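Local coordinates for protein prophage lambdalm01, antigen B (PDB 4ACV) that probably acts as a tail terminator of a Listeria prophage, a hexamer-forming protein of the kind that ends growth of a phage tail tube, at residues M39-D44 with A61-T66; M1-F6 with E56-A61. All coordinates share one frame; numbering follows the deposited sequence.

Both contacts are buried and both use strand 55-66, contact 1 on its second half and contact 2 on its first, with Ala61 common to the two. The centre of contact 1 is about 7 Å from the centre of the chain, and the contact is regular sheet: backbone hydrogen bonds to strand 37-48, with a histidine-carboxylate bond laid over one face. Contact 2, its centre about 12 Å from that of the chain, joins the strand to the N-terminal segment through strand side chains that reach a serine hydroxyl and a backbone carbonyl, with a bridging water. The salt bridge of Asp44 OD1 with Arg59 NH1, 2.6 Å long, ties the two together.

Contact 1: residues M39-D44 with A61-T66; sequences MIEMID and AIHHYT
Glu41 and His63 meet on one face of the sheet. Glu41 CG stands anti to the backbone N (chi1 -176°) and the chain runs on extended over the neighbouring strand. Glu41 CB lies at the edge of the His63 ring and in the ring plane, 3.5 Å from His63 CD2. CG and CD carry the chain past NE2, CD coming nearer to it than CG, and at the tip Glu41 OE1 accepts a hydrogen bond from His63 NE2 at 2.7 Å. That bond is nearly straight, 170° at the hydrogen, and keeps to the imidazole plane, but reaches OE1 from above the carboxylate plane, the two planes being 49° apart. With ND1 bonded to His112 NE2, both ring nitrogens are engaged, which fixes the ring's rotation; the carboxylate would probably polarise the imidazole. Beneath these side chains, strands 37-48 and 55-66 form an antiparallel beta hairpin. Met39 with His63 and Glu41 with Ala61 are hydrogen-bonded pairs, among whose bonds His63 N to Met39 O measures 2.7 Å. Between them the non-hydrogen-bonded pair Ile40 and Ile62 faces the other way, toward helices 6-19 and 71-82. Their side chains lie side by side, Ile62 CD1 resting 3.6 Å from Ile40 CG1. Back on the histidine face, the Met39 chain bends at its thioether, bringing Met39 CE 3.6 Å from Tyr65 CE1 and 3.9 Å from His63 CB. Tyr65 in turn stacks on His112. Toward the other end, Ile43 CD1 sits 4.0 Å from Ala61 CB, where Ile43 and Asp44 together face Arg59 in a classic beta bulge.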
loop_
_atom_site.group_PDB
_atom_site.type_symbol
_atom_site.label_atom_id
_atom_site.label_comp_id
_atom_site.label_asym_id
_atom_site.label_seq_id
_atom_site.Cartn_x
_atom_site.Cartn_y
_atom_site.Cartn_z
ATOM N N MET B 39 9.515 12.814 -22.104
ATOM C CA MET B 39 10.460 12.287 -21.134
ATOM C C MET B 39 10.194 10.824 -20.901
ATOM O O MET B 39 9.050 10.385 -20.919
ATOM C CB MET B 39 10.307 13.017 -19.791
ATOM C CG MET B 39 10.822 14.435 -19.775
ATOM S SD MET B 39 10.378 15.292 -18.250
ATOM C CE MET B 39 8.689 14.725 -18.041
ATOM N N ILE B 40 11.258 10.072 -20.653
ATOM C CA ILE B 40 11.131 8.687 -20.201
ATOM C C ILE B 40 11.414 8.626 -18.715
ATOM O O ILE B 40 12.457 9.079 -18.255
ATOM C CB ILE B 40 12.104 7.739 -20.928
ATOM C CG1 ILE B 40 12.150 8.073 -22.419
ATOM C CG2 ILE B 40 11.692 6.292 -20.702
ATOM C CD1 ILE B 40 13.162 7.274 -23.211
ATOM N N GLU B 41 10.471 8.080 -17.961
ATOM C CA GLU B 41 10.675 7.891 -16.536
ATOM C C GLU B 41 10.919 6.415 -16.227
ATOM O O GLU B 41 10.019 5.589 -16.364
ATOM C CB GLU B 41 9.469 8.384 -15.753
ATOM C CG GLU B 41 9.658 8.301 -14.256
ATOM C CD GLU B 41 8.342 8.306 -13.503
ATOM O OE1 GLU B 41 7.278 8.168 -14.139
ATOM O OE2 GLU B 41 8.373 8.443 -12.271
ATOM N N MET B 42 12.137 6.089 -15.813
ATOM C CA MET B 42 12.448 4.736 -15.380
ATOM C C MET B 42 11.787 4.496 -14.032
ATOM O O MET B 42 11.717 5.388 -13.198
ATOM C CB MET B 42 13.966 4.533 -15.295
ATOM C CG MET B 42 14.427 3.110 -14.975
ATOM S SD MET B 42 14.128 1.823 -16.247
ATOM C CE MET B 42 14.484 2.704 -17.733
ATOM N N ILE B 43 11.278 3.294 -13.826
ATOM C CA ILE B 43 10.553 2.991 -12.596
ATOM C C ILE B 43 11.239 1.891 -11.775
ATOM O O ILE B 43 11.678 2.135 -10.659
ATOM C CB ILE B 43 9.098 2.608 -12.906
ATOM C CG1 ILE B 43 8.392 3.774 -13.617
ATOM C CG2 ILE B 43 8.371 2.192 -11.636
ATOM C CD1 ILE B 43 7.195 3.335 -14.447
ATOM N N ASP B 44 11.343 0.687 -12.331
ATOM C CA ASP B 44 11.920 -0.419 -11.582
ATOM C C ASP B 44 12.445 -1.545 -12.473
ATOM O O ASP B 44 12.364 -1.462 -13.688
ATOM C CB ASP B 44 10.941 -0.936 -10.505
ATOM C CG ASP B 44 9.677 -1.588 -11.089
ATOM O OD1 ASP B 44 9.631 -1.876 -12.304
ATOM O OD2 ASP B 44 8.722 -1.826 -10.317
ATOM N N ALA B 61 8.074 4.629 -17.968
ATOM C CA ALA B 61 6.899 5.311 -18.493
ATOM C C ALA B 61 7.316 6.423 -19.437
ATOM O O ALA B 61 8.339 7.082 -19.227
ATOM C CB ALA B 61 6.051 5.877 -17.345
ATOM N N ILE B 62 6.531 6.631 -20.482
ATOM C CA ILE B 62 6.748 7.777 -21.348
ATOM C C ILE B 62 5.797 8.895 -20.959
ATOM O O ILE B 62 4.583 8.696 -20.941
ATOM C CB ILE B 62 6.531 7.432 -22.820
ATOM C CG1 ILE B 62 7.473 6.304 -23.236
ATOM C CG2 ILE B 62 6.746 8.670 -23.683
ATOM C CD1 ILE B 62 8.941 6.665 -23.108
ATOM N N HIS B 63 6.364 10.058 -20.635
ATOM C CA HIS B 63 5.591 11.249 -20.311
ATOM C C HIS B 63 5.569 12.208 -21.486
ATOM O O HIS B 63 6.593 12.772 -21.843
ATOM C CB HIS B 63 6.173 11.956 -19.089
ATOM C CG HIS B 63 6.064 11.161 -17.830
ATOM N ND1 HIS B 63 4.967 11.228 -17.001
ATOM C CD2 HIS B 63 6.912 10.268 -17.260
ATOM C CE1 HIS B 63 5.147 10.423 -15.971
ATOM N NE2 HIS B 63 6.319 9.830 -16.107
ATOM N N HIS B 64 4.395 12.384 -22.079
ATOM C CA HIS B 64 4.220 13.255 -23.240
ATOM C C HIS B 64 3.352 14.469 -22.880
ATOM O O HIS B 64 2.129 14.354 -22.765
ATOM C CB HIS B 64 3.593 12.452 -24.391
ATOM C CG HIS B 64 3.643 13.136 -25.723
ATOM N ND1 HIS B 64 4.805 13.665 -26.249
ATOM C CD2 HIS B 64 2.681 13.348 -26.655
ATOM C CE1 HIS B 64 4.553 14.184 -27.438
ATOM N NE2 HIS B 64 3.273 14.002 -27.710
ATOM N N TYR B 65 3.994 15.623 -22.688
ATOM C CA TYR B 65 3.286 16.878 -22.403
ATOM C C TYR B 65 3.135 17.720 -23.658
ATOM O O TYR B 65 4.109 17.991 -24.349
ATOM C CB TYR B 65 4.038 17.720 -21.374
ATOM C CG TYR B 65 4.161 17.114 -20.008
ATOM C CD1 TYR B 65 5.151 16.180 -19.731
ATOM C CD2 TYR B 65 3.305 17.495 -18.979
ATOM C CE1 TYR B 65 5.280 15.628 -18.461
ATOM C CE2 TYR B 65 3.425 16.953 -17.712
ATOM C CZ TYR B 65 4.417 16.018 -17.457
ATOM O OH TYR B 65 4.552 15.471 -16.197
ATOM N N THR B 66 1.918 18.164 -23.927
ATOM C CA THR B 66 1.641 18.968 -25.104
ATOM C C THR B 66 0.654 20.065 -24.744
ATOM O O THR B 66 -0.054 19.968 -23.743
ATOM C CB THR B 66 1.026 18.110 -26.206
ATOM O OG1 THR B 66 0.006 17.288 -25.633
ATOM C CG2 THR B 66 2.079 17.223 -26.831
#

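Contact 2: residues M1-F6 with E56-A61; sequences MKSLSF and EKYRFA
The N-terminal segment leading into helix 6-19 is tied to the early part of strand 55-66 by Ser3 and Leu4, which meet Glu56 and Tyr58. Ser3 OG donates a hydrogen bond of 2.6 Å to Glu56 OE1. It arrives on the syn side of the carboxylate, 20° out of its plane, with Glu56 OE2 also close by, at 2.9 Å from Ser3 OG. The Glu56 carboxylate has further partners: Arg123 forms a salt bridge with OE1, and Gln45 NE2 bonds to OE2. Two residues along the strand, the Tyr58 side chain points to the same side of the antiparallel sheet and reaches the segment with its hydroxyl. Tyr58 OH donates to Leu4 O at 2.6 Å, the carbonyl oxygen lying in the plane of the ring at its edge; seen from the carbonyl, the donor is tilted 27° out of plane. Leu4 CB lies 3.3 Å from Tyr58 OH. A water completes the join, its oxygen donating to Glu56 OE1 and to Tyr58 OH, each at 3.1 Å, and accepting a weak bond from Leu4 N. Just beyond, Ser5 occupies the N-cap position of helix 6-19, and Phe6 CA lies 4.3 Å from the ring edge at Tyr58 CE2.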
loop_
_atom_site.group_PDB
_atom_site.type_symbol
_atom_site.label_atom_id
_atom_site.label_comp_id
_atom_site.label_asym_id
_atom_site.label_seq_id
_atom_site.Cartn_x
_atom_site.Cartn_y
_atom_site.Cartn_z
ATOM N N MET B 1 27.034 -11.624 -20.048
ATOM C CA MET B 1 26.090 -12.174 -19.083
ATOM C C MET B 1 26.012 -11.370 -17.772
ATOM O O MET B 1 25.569 -11.888 -16.745
ATOM C CB MET B 1 26.385 -13.659 -18.815
ATOM C CG MET B 1 27.837 -13.966 -18.459
ATOM S SD MET B 1 28.188 -15.740 -18.357
ATOM C CE MET B 1 28.283 -16.201 -20.091
ATOM N N LYS B 2 26.443 -10.109 -17.810
ATOM C CA LYS B 2 26.172 -9.168 -16.718
ATOM C C LYS B 2 24.787 -8.537 -16.895
ATOM O O LYS B 2 24.376 -8.241 -18.013
ATOM C CB LYS B 2 27.226 -8.058 -16.679
ATOM N N SER B 3 24.062 -8.332 -15.802
ATOM C CA SER B 3 22.762 -7.674 -15.895
ATOM C C SER B 3 22.867 -6.228 -16.386
ATOM O O SER B 3 23.620 -5.429 -15.844
ATOM C CB SER B 3 22.018 -7.715 -14.562
ATOM O OG SER B 3 20.726 -7.144 -14.702
ATOM N N LEU B 4 22.084 -5.898 -17.404
ATOM C CA LEU B 4 22.121 -4.571 -18.003
ATOM C C LEU B 4 21.560 -3.493 -17.071
ATOM O O LEU B 4 20.484 -3.656 -16.493
ATOM C CB LEU B 4 21.343 -4.586 -19.320
ATOM C CG LEU B 4 21.709 -3.577 -20.403
ATOM C CD1 LEU B 4 23.218 -3.571 -20.681
ATOM C CD2 LEU B 4 20.924 -3.889 -21.668
ATOM N N SER B 5 22.305 -2.400 -16.931
ATOM C CA SER B 5 21.879 -1.236 -16.153
ATOM C C SER B 5 20.669 -0.544 -16.792
ATOM O O SER B 5 20.543 -0.513 -18.015
ATOM C CB SER B 5 23.035 -0.230 -16.028
ATOM O OG SER B 5 22.579 1.033 -15.555
ATOM N N PHE B 6 19.798 0.027 -15.966
ATOM C CA PHE B 6 18.612 0.698 -16.478
ATOM C C PHE B 6 18.963 1.791 -17.500
ATOM O O PHE B 6 18.272 1.943 -18.508
ATOM C CB PHE B 6 17.748 1.263 -15.339
ATOM C CG PHE B 6 18.336 2.473 -14.655
ATOM C CD1 PHE B 6 19.200 2.328 -13.567
ATOM C CD2 PHE B 6 18.006 3.751 -15.078
ATOM C CE1 PHE B 6 19.735 3.441 -12.925
ATOM C CE2 PHE B 6 18.531 4.864 -14.450
ATOM C CZ PHE B 6 19.396 4.712 -13.368
ATOM N N GLU B 56 14.947 -10.640 -17.428
ATOM C CA GLU B 56 14.762 -9.515 -16.535
ATOM C C GLU B 56 13.686 -8.588 -17.097
ATOM O O GLU B 56 13.583 -8.403 -18.315
ATOM C CB GLU B 56 16.083 -8.774 -16.384
ATOM C CG GLU B 56 16.279 -8.117 -15.059
ATOM C CD GLU B 56 17.744 -7.982 -14.690
ATOM O OE1 GLU B 56 18.612 -8.556 -15.392
ATOM O OE2 GLU B 56 18.026 -7.296 -13.689
ATOM N N LYS B 57 12.876 -8.022 -16.207
ATOM C CA LYS B 57 11.839 -7.073 -16.599
ATOM C C LYS B 57 12.224 -5.674 -16.177
ATOM O O LYS B 57 12.579 -5.444 -15.027
ATOM C CB LYS B 57 10.493 -7.422 -15.965
ATOM C CG LYS B 57 9.855 -8.685 -16.495
ATOM C CD LYS B 57 8.499 -8.937 -15.850
ATOM C CE LYS B 57 7.823 -10.172 -16.440
ATOM N NZ LYS B 57 6.367 -10.218 -16.102
ATOM N N TYR B 58 12.139 -4.739 -17.112
ATOM C CA TYR B 58 12.322 -3.331 -16.798
ATOM C C TYR B 58 11.015 -2.586 -17.039
ATOM O O TYR B 58 10.337 -2.784 -18.060
ATOM C CB TYR B 58 13.407 -2.702 -17.677
ATOM C CG TYR B 58 14.778 -3.358 -17.649
ATOM C CD1 TYR B 58 14.980 -4.638 -18.158
ATOM C CD2 TYR B 58 15.885 -2.670 -17.171
ATOM C CE1 TYR B 58 16.246 -5.226 -18.157
ATOM C CE2 TYR B 58 17.151 -3.243 -17.180
ATOM C CZ TYR B 58 17.323 -4.519 -17.672
ATOM O OH TYR B 58 18.582 -5.077 -17.665
ATOM N N ARG B 59 10.674 -1.708 -16.106
ATOM C CA ARG B 59 9.493 -0.875 -16.247
ATOM C C ARG B 59 9.853 0.606 -16.337
ATOM O O ARG B 59 10.686 1.118 -15.592
ATOM C CB ARG B 59 8.507 -1.134 -15.115
ATOM C CG ARG B 59 7.947 -2.545 -15.142
ATOM C CD ARG B 59 6.996 -2.865 -13.979
ATOM N NE ARG B 59 7.031 -4.306 -13.742
ATOM C CZ ARG B 59 7.723 -4.901 -12.770
ATOM N NH1 ARG B 59 8.408 -4.179 -11.886
ATOM N NH2 ARG B 59 7.709 -6.224 -12.664
ATOM N N PHE B 60 9.222 1.292 -17.273
ATOM C CA PHE B 60 9.439 2.718 -17.418
ATOM C C PHE B 60 8.176 3.311 -18.015
ATOM O O PHE B 60 7.302 2.585 -18.504
ATOM C CB PHE B 60 10.663 2.986 -18.303
ATOM C CG PHE B 60 10.544 2.406 -19.678
ATOM C CD1 PHE B 60 9.849 3.090 -20.676
ATOM C CD2 PHE B 60 11.105 1.172 -19.977
ATOM C CE1 PHE B 60 9.723 2.561 -21.951
ATOM C CE2 PHE B 60 10.985 0.632 -21.254
ATOM C CZ PHE B 60 10.294 1.335 -22.246
ATOM N N ALA B 61 8.074 4.629 -17.968
ATOM C CA ALA B 61 6.899 5.311 -18.493
ATOM C C ALA B 61 7.316 6.423 -19.437
ATOM O O ALA B 61 8.339 7.082 -19.227
ATOM C CB ALA B 61 6.051 5.877 -17.345
HETATM O O HOH W 1 19.591 -7.989 -18.267
#